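Local coordinates for protein DNA polymerase (Bacillus phage phi29, PDB 2PY5) that replicates the phage genome by protein-primed, highly processive strand-displacement synthesis, and proofreads its product with a 3'-5' exonuclease, at residues W50-Q55 with I105-K110; V154-K157 with E161-A164; I452-C455 with I460-T463. The protein carries 2 engineered substitutions. All blocks are in the same frame, centred on the assembly; numbering follows the deposited sequence.

Contact 1: residues W50-Q55 with I105-K110; sequences WVLKVQ and ICLGYK
In the exonuclease domain, helix 44-54 packs against the mixed beta sheet, and here Val51 and Leu52 on its last turn meet Ile105 and Leu107 of strand 100-110. The axes of the two short segments pass 9.2 Å apart at 54°, a spacing filled by branched aliphatic side chains. Ile105 offers both its branches: CD1 lies 3.8 Å from Val51 CG1, while CG2 lies 3.6 Å from Leu52 CD2, and each pair of side chains crosses at about a right angle. With CG1 beside the backbone N (chi1 -58°) and CG2 beside the carbonyl carbon, Ile105 divides itself between two successive helix residues, as a beta-branched residue can. Further along the strand, Leu107 and Gly108 both face Ile115 of the neighbouring strand, a classic beta bulge, and Gly108 adopts backbone angles (phi 130°) that suit only glycine. Leu107 still points at the helix, its CD2 3.6 Å from Leu52 O and 4.2 Å from Leu52 CD2, a looser methyl contact. Phe79 touches Leu52, Ile105 and Leu107 alike, extending the apolar cluster, and Trp73 of helix 63-76 also packs on Leu52. Val51 O accepts a hydrogen bond from Thr117 OG1, a polar link from helix to sheet.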
loop_
_atom_site.group_PDB
_atom_site.type_symbol
_atom_site.label_atom_id
_atom_site.label_comp_id
_atom_site.label_asym_id
_atom_site.label_seq_id
_atom_site.Cartn_x
_atom_site.Cartn_y
_atom_site.Cartn_z
ATOM N N TRP F 50 32.832 2.051 -5.426
ATOM C CA TRP F 50 32.586 0.819 -4.691
ATOM C C TRP F 50 31.437 0.024 -5.340
ATOM O O TRP F 50 31.566 -1.198 -5.575
ATOM C CB TRP F 50 32.295 1.138 -3.217
ATOM C CG TRP F 50 31.814 -0.047 -2.429
ATOM C CD1 TRP F 50 32.587 -1.036 -1.886
ATOM C CD2 TRP F 50 30.454 -0.367 -2.097
ATOM N NE1 TRP F 50 31.788 -1.954 -1.247
ATOM C CE2 TRP F 50 30.482 -1.567 -1.353
ATOM C CE3 TRP F 50 29.215 0.245 -2.347
ATOM C CZ2 TRP F 50 29.321 -2.172 -0.873
ATOM C CZ3 TRP F 50 28.057 -0.361 -1.862
ATOM C CH2 TRP F 50 28.129 -1.555 -1.118
ATOM N N VAL F 51 30.343 0.712 -5.646
ATOM C CA VAL F 51 29.198 0.084 -6.325
ATOM C C VAL F 51 29.667 -0.652 -7.584
ATOM O O VAL F 51 29.244 -1.780 -7.846
ATOM C CB VAL F 51 28.121 1.116 -6.732
ATOM C CG1 VAL F 51 27.051 0.475 -7.637
ATOM C CG2 VAL F 51 27.495 1.780 -5.506
ATOM N N LEU F 52 30.547 -0.029 -8.364
ATOM C CA LEU F 52 30.918 -0.600 -9.648
ATOM C C LEU F 52 31.764 -1.843 -9.497
ATOM O O LEU F 52 31.749 -2.707 -10.374
ATOM C CB LEU F 52 31.596 0.414 -10.543
ATOM C CG LEU F 52 30.786 1.627 -10.969
ATOM C CD1 LEU F 52 31.592 2.491 -11.956
ATOM C CD2 LEU F 52 29.432 1.266 -11.547
ATOM N N LYS F 53 32.479 -1.949 -8.379
ATOM C CA LYS F 53 33.382 -3.070 -8.151
ATOM C C LYS F 53 32.795 -4.186 -7.297
ATOM O O LYS F 53 33.278 -5.324 -7.377
ATOM C CB LYS F 53 34.674 -2.575 -7.494
ATOM C CG LYS F 53 35.686 -2.037 -8.460
ATOM C CD LYS F 53 36.947 -1.601 -7.728
ATOM C CE LYS F 53 38.117 -1.444 -8.675
ATOM N NZ LYS F 53 39.256 -0.742 -8.011
ATOM N N VAL F 54 31.771 -3.880 -6.487
ATOM C CA VAL F 54 31.344 -4.813 -5.420
ATOM C C VAL F 54 30.563 -6.020 -5.926
ATOM O O VAL F 54 30.496 -7.035 -5.232
ATOM C CB VAL F 54 30.580 -4.077 -4.265
ATOM C CG1 VAL F 54 29.210 -3.603 -4.715
ATOM C CG2 VAL F 54 30.499 -4.937 -3.007
ATOM N N GLN F 55 30.009 -5.942 -7.141
ATOM C CA GLN F 55 29.287 -7.091 -7.732
ATOM C C GLN F 55 28.301 -7.683 -6.725
ATOM O O GLN F 55 28.317 -8.899 -6.450
ATOM C CB GLN F 55 30.260 -8.192 -8.192
ATOM C CG GLN F 55 31.267 -7.763 -9.237
ATOM C CD GLN F 55 31.962 -8.949 -9.863
ATOM O OE1 GLN F 55 31.311 -9.894 -10.320
ATOM N NE2 GLN F 55 33.291 -8.909 -9.898
ATOM N N ILE F 105 23.266 -2.098 -12.856
ATOM C CA ILE F 105 24.378 -1.425 -13.493
ATOM C C ILE F 105 25.326 -2.474 -14.041
ATOM O O ILE F 105 25.883 -3.279 -13.276
ATOM C CB ILE F 105 25.120 -0.526 -12.477
ATOM C CG1 ILE F 105 24.169 0.509 -11.855
ATOM C CG2 ILE F 105 26.343 0.163 -13.137
ATOM C CD1 ILE F 105 24.700 1.129 -10.592
ATOM N N CYS F 106 25.495 -2.476 -15.357
ATOM C CA CYS F 106 26.271 -3.507 -16.060
ATOM C C CYS F 106 27.649 -2.987 -16.411
ATOM O O CYS F 106 27.766 -2.017 -17.148
ATOM C CB CYS F 106 25.587 -3.865 -17.369
ATOM S SG CYS F 106 26.454 -5.103 -18.318
ATOM N N LEU F 107 28.693 -3.653 -15.937
ATOM C CA LEU F 107 30.058 -3.302 -16.318
ATOM C C LEU F 107 30.518 -4.046 -17.570
ATOM O O LEU F 107 31.339 -3.533 -18.343
ATOM C CB LEU F 107 31.011 -3.556 -15.151
ATOM C CG LEU F 107 30.956 -2.559 -13.987
ATOM C CD1 LEU F 107 31.281 -1.155 -14.487
ATOM C CD2 LEU F 107 29.616 -2.592 -13.235
ATOM N N GLY F 108 29.982 -5.239 -17.790
ATOM C CA GLY F 108 30.338 -6.061 -18.928
ATOM C C GLY F 108 30.669 -7.429 -18.404
ATOM O O GLY F 108 30.050 -7.875 -17.430
ATOM N N TYR F 109 31.638 -8.077 -19.051
ATOM C CA TYR F 109 32.091 -9.412 -18.681
ATOM C C TYR F 109 33.599 -9.437 -18.455
ATOM O O TYR F 109 34.367 -8.786 -19.183
ATOM C CB TYR F 109 31.701 -10.421 -19.772
ATOM C CG TYR F 109 30.206 -10.573 -19.964
ATOM C CD1 TYR F 109 29.514 -9.746 -20.832
ATOM C CD2 TYR F 109 29.490 -11.554 -19.287
ATOM C CE1 TYR F 109 28.142 -9.876 -21.012
ATOM C CE2 TYR F 109 28.120 -11.702 -19.470
ATOM C CZ TYR F 109 27.451 -10.854 -20.331
ATOM O OH TYR F 109 26.082 -10.987 -20.516
ATOM N N LYS F 110 34.022 -10.205 -17.450
ATOM C CA LYS F 110 35.432 -10.523 -17.240
ATOM C C LYS F 110 35.556 -12.030 -17.131
ATOM O O LYS F 110 34.989 -12.628 -16.210
ATOM C CB LYS F 110 35.973 -9.888 -15.964
ATOM C CG LYS F 110 36.015 -8.382 -15.998
ATOM C CD LYS F 110 36.825 -7.826 -14.819
ATOM C CE LYS F 110 36.622 -6.327 -14.674
ATOM N NZ LYS F 110 37.574 -5.676 -13.710
#

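Contact 2: residues V154-K157 with E161-A164; sequences VGYK and EEYA
Tyr156, in the loop leading to helix 160-182, donates its phenol proton to Glu162 in the first turn of that helix, within the exonuclease region. The tight part of the contact is this single meeting of polar ends. Tyr156 OH lies 2.7 Å from Glu162 OE2, which it reaches on the syn side, 17° out of the carboxylate plane. The two side chains come from opposite directions, and the carboxylate sits at the edge of the phenol ring, with Glu162 OE1 3.3 Å from Tyr156 CE2 and the two planes 55° apart. An extended chain beyond CG (chi2 163°) carries the Glu162 carboxylate outward from the helix to the ring. The rest is loose: Lys157 O is 4.2 Å from Glu162 OE1, and the Lys157 side chain leads away to the exposed side. A weak hydrogen bond also joins Tyr156 OH to Lys150 NZ. Glutamate suits its buried place because both oxygens are used: OE2 also forms a salt bridge with Arg152, and OE1 accepts from the backbone N of Thr159. Such a set of donors would be expected to favour the ionised carboxylate and to fix its rotation, tying the loop to the start of the helix.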
loop_
_atom_site.group_PDB
_atom_site.type_symbol
_atom_site.label_atom_id
_atom_site.label_comp_id
_atom_site.label_asym_id
_atom_site.label_seq_id
_atom_site.Cartn_x
_atom_site.Cartn_y
_atom_site.Cartn_z
ATOM N N VAL F 154 30.488 21.063 -0.093
ATOM C CA VAL F 154 31.183 19.907 -0.615
ATOM C C VAL F 154 32.365 19.579 0.305
ATOM O O VAL F 154 33.153 20.460 0.653
ATOM C CB VAL F 154 31.650 20.141 -2.061
ATOM C CG1 VAL F 154 32.568 19.018 -2.526
ATOM C CG2 VAL F 154 30.456 20.266 -2.976
ATOM N N GLY F 155 32.476 18.310 0.703
ATOM C CA GLY F 155 33.579 17.861 1.571
ATOM C C GLY F 155 33.314 18.068 3.050
ATOM O O GLY F 155 34.196 17.876 3.888
ATOM N N TYR F 156 32.092 18.481 3.370
ATOM C CA TYR F 156 31.659 18.670 4.751
ATOM C C TYR F 156 31.976 17.434 5.596
ATOM O O TYR F 156 31.707 16.288 5.183
ATOM C CB TYR F 156 30.153 18.997 4.791
ATOM C CG TYR F 156 29.501 18.849 6.142
ATOM C CD1 TYR F 156 29.569 19.869 7.077
ATOM C CD2 TYR F 156 28.795 17.705 6.476
ATOM C CE1 TYR F 156 28.975 19.748 8.316
ATOM C CE2 TYR F 156 28.204 17.576 7.728
ATOM C CZ TYR F 156 28.289 18.602 8.633
ATOM O OH TYR F 156 27.697 18.493 9.867
ATOM N N LYS F 157 32.565 17.689 6.762
ATOM C CA LYS F 157 32.972 16.646 7.700
ATOM C C LYS F 157 31.787 16.121 8.507
ATOM O O LYS F 157 31.175 16.859 9.281
ATOM C CB LYS F 157 34.026 17.218 8.646
ATOM C CG LYS F 157 34.496 16.303 9.763
ATOM C CD LYS F 157 35.758 16.869 10.386
ATOM C CE LYS F 157 36.020 16.344 11.778
ATOM N NZ LYS F 157 37.225 17.006 12.363
ATOM N N GLU F 161 27.622 12.372 15.636
ATOM C CA GLU F 161 26.167 12.253 15.782
ATOM C C GLU F 161 25.484 11.894 14.453
ATOM O O GLU F 161 24.619 11.004 14.395
ATOM C CB GLU F 161 25.595 13.564 16.341
ATOM C CG GLU F 161 26.035 13.888 17.773
ATOM C CD GLU F 161 27.386 14.628 17.883
ATOM O OE1 GLU F 161 28.063 14.879 16.858
ATOM O OE2 GLU F 161 27.772 14.959 19.021
ATOM N N GLU F 162 25.877 12.574 13.378
ATOM C CA GLU F 162 25.373 12.265 12.040
ATOM C C GLU F 162 25.770 10.849 11.610
ATOM O O GLU F 162 24.964 10.110 11.034
ATOM C CB GLU F 162 25.914 13.280 11.034
ATOM C CG GLU F 162 25.334 14.670 11.221
ATOM C CD GLU F 162 26.144 15.754 10.512
ATOM O OE1 GLU F 162 27.276 15.484 10.046
ATOM O OE2 GLU F 162 25.641 16.877 10.421
ATOM N N TYR F 163 27.018 10.487 11.889
ATOM C CA TYR F 163 27.570 9.161 11.577
ATOM C C TYR F 163 26.761 8.066 12.266
ATOM O O TYR F 163 26.430 7.055 11.658
ATOM C CB TYR F 163 29.036 9.119 12.031
ATOM C CG TYR F 163 29.838 7.881 11.654
ATOM C CD1 TYR F 163 30.756 7.912 10.611
ATOM C CD2 TYR F 163 29.717 6.693 12.388
ATOM C CE1 TYR F 163 31.521 6.790 10.288
ATOM C CE2 TYR F 163 30.459 5.568 12.064
ATOM C CZ TYR F 163 31.364 5.623 11.017
ATOM O OH TYR F 163 32.112 4.518 10.704
ATOM N N ALA F 164 26.447 8.289 13.537
ATOM C CA ALA F 164 25.662 7.334 14.326
ATOM C C ALA F 164 24.254 7.162 13.765
ATOM O O ALA F 164 23.732 6.041 13.720
ATOM C CB ALA F 164 25.615 7.782 15.787
#

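Contact 3: residues I452-C455 with I460-T463; sequences IIYC and IHLT
Strands 452-455 and 460-463 run antiparallel, the axes of these short segments 4.7 Å apart at closest, and a classic beta bulge shifts their register by one residue between the Ile452-Leu462 and Tyr454-His461 pairs. At the bulge Ile453 and Tyr454 both face His461: Ile453 N donates to His461 O at 2.9 Å, while Tyr454 N reaches the same oxygen only weakly at 3.4 Å. His461 N returns a bond to Tyr454 O at 2.9 Å. These strands form the hairpin that carries the YCDTD motif of B-family polymerases; Tyr454 and Cys455 begin it, and Asp456, a ligand of the catalytic magnesium, follows. On one face of the sheet Tyr454 and His461 lie side by side in a T-shaped stack, planes at 81°, with Tyr454 CD2 over the centre of the imidazole, 3.7 Å from His461 NE2. Their polar ends bind outside the hairpin, Tyr454 OH to Lys498 N and His461 ND1 to Tyr494 OH. Small and aliphatic residues suit the other face, where helix 427-447 packs: Ile452 CD1, carried toward the partner strand with CG1 anti to the backbone N (chi1 -169°), lies 3.7 Å from Leu462 CD2, and Cys455 SG rests 3.9 Å from Ile460 CG2.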
loop_
_atom_site.group_PDB
_atom_site.type_symbol
_atom_site.label_atom_id
_atom_site.label_comp_id
_atom_site.label_asym_id
_atom_site.label_seq_id
_atom_site.Cartn_x
_atom_site.Cartn_y
_atom_site.Cartn_z
ATOM N N ILE F 452 -24.914 5.583 11.564
ATOM C CA ILE F 452 -23.683 5.537 10.777
ATOM C C ILE F 452 -23.130 6.930 10.475
ATOM O O ILE F 452 -23.830 7.796 9.938
ATOM C CB ILE F 452 -23.849 4.720 9.471
ATOM C CG1 ILE F 452 -22.495 4.454 8.817
ATOM C CG2 ILE F 452 -24.809 5.434 8.470
ATOM C CD1 ILE F 452 -21.564 3.534 9.620
ATOM N N ILE F 453 -21.863 7.124 10.842
ATOM C CA ILE F 453 -21.134 8.351 10.550
ATOM C C ILE F 453 -20.238 8.187 9.325
ATOM O O ILE F 453 -20.260 9.020 8.408
ATOM C CB ILE F 453 -20.211 8.766 11.733
ATOM C CG1 ILE F 453 -20.991 8.959 13.028
ATOM C CG2 ILE F 453 -19.446 10.073 11.392
ATOM C CD1 ILE F 453 -20.070 8.992 14.293
ATOM N N TYR F 454 -19.451 7.107 9.318
ATOM C CA TYR F 454 -18.282 7.010 8.446
ATOM C C TYR F 454 -17.869 5.565 8.281
ATOM O O TYR F 454 -17.935 4.805 9.236
ATOM C CB TYR F 454 -17.142 7.800 9.106
ATOM C CG TYR F 454 -15.809 7.792 8.404
ATOM C CD1 TYR F 454 -15.622 8.476 7.222
ATOM C CD2 TYR F 454 -14.730 7.073 8.910
ATOM C CE1 TYR F 454 -14.397 8.470 6.562
ATOM C CE2 TYR F 454 -13.498 7.086 8.272
ATOM C CZ TYR F 454 -13.332 7.771 7.105
ATOM O OH TYR F 454 -12.114 7.770 6.441
ATOM N N CYS F 455 -17.456 5.202 7.072
ATOM C CA CYS F 455 -16.846 3.904 6.798
ATOM C C CYS F 455 -15.489 4.114 6.163
ATOM O O CYS F 455 -15.332 4.997 5.322
ATOM C CB CYS F 455 -17.684 3.128 5.784
ATOM S SG CYS F 455 -19.379 2.789 6.295
ATOM N N ILE F 460 -16.321 0.764 10.625
ATOM C CA ILE F 460 -17.521 1.606 10.671
ATOM C C ILE F 460 -17.528 2.404 11.977
ATOM O O ILE F 460 -17.191 1.905 13.041
ATOM C CB ILE F 460 -18.841 0.814 10.515
ATOM C CG1 ILE F 460 -19.044 -0.212 11.636
ATOM C CG2 ILE F 460 -18.864 0.137 9.131
ATOM C CD1 ILE F 460 -20.378 -0.964 11.520
ATOM N N HIS F 461 -17.907 3.667 11.864
ATOM C CA HIS F 461 -17.937 4.594 12.989
ATOM C C HIS F 461 -19.389 4.984 13.205
ATOM O O HIS F 461 -20.046 5.428 12.254
ATOM C CB HIS F 461 -17.150 5.863 12.660
ATOM C CG HIS F 461 -15.692 5.645 12.375
ATOM N ND1 HIS F 461 -14.737 6.590 12.687
ATOM C CD2 HIS F 461 -15.027 4.622 11.786
ATOM C CE1 HIS F 461 -13.551 6.154 12.312
ATOM N NE2 HIS F 461 -13.694 4.960 11.762
ATOM N N LEU F 462 -19.869 4.852 14.444
ATOM C CA LEU F 462 -21.273 5.100 14.801
ATOM C C LEU F 462 -21.373 6.169 15.881
ATOM O O LEU F 462 -20.502 6.281 16.740
ATOM C CB LEU F 462 -21.912 3.829 15.373
ATOM C CG LEU F 462 -21.873 2.528 14.567
ATOM C CD1 LEU F 462 -22.682 1.457 15.303
ATOM C CD2 LEU F 462 -22.382 2.730 13.162
ATOM N N THR F 463 -22.484 6.904 15.880
ATOM C CA THR F 463 -22.849 7.700 17.050
ATOM C C THR F 463 -23.276 6.763 18.196
ATOM O O THR F 463 -23.666 5.615 17.969
ATOM C CB THR F 463 -23.995 8.676 16.747
ATOM O OG1 THR F 463 -25.145 7.943 16.312
ATOM C CG2 THR F 463 -23.598 9.689 15.671
#

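In the fold
The three contacts divide between the enzyme's two activities. Contacts 1 and 2 both lie in the N-terminal exonuclease region, centres about 27 Å apart and not touching, whereas contact 3 sits in the polymerization region, its centre about 56 Å from that of contact 1 and about 50 Å from that of contact 2. Contact 2 comes nearer to the exonuclease residues: the Glu162 side chain is about 7 Å from that of Glu14, which is essential for exonucleolysis, while the Val51 side chain of contact 1 is about 10 Å from that of Ala66, an engineered position. In contact 3 the Tyr454 side chain lies about 4 Å from that of the magnesium ligand Asp456. The nearest atoms of each contact are about 9 Å from the bound DNA.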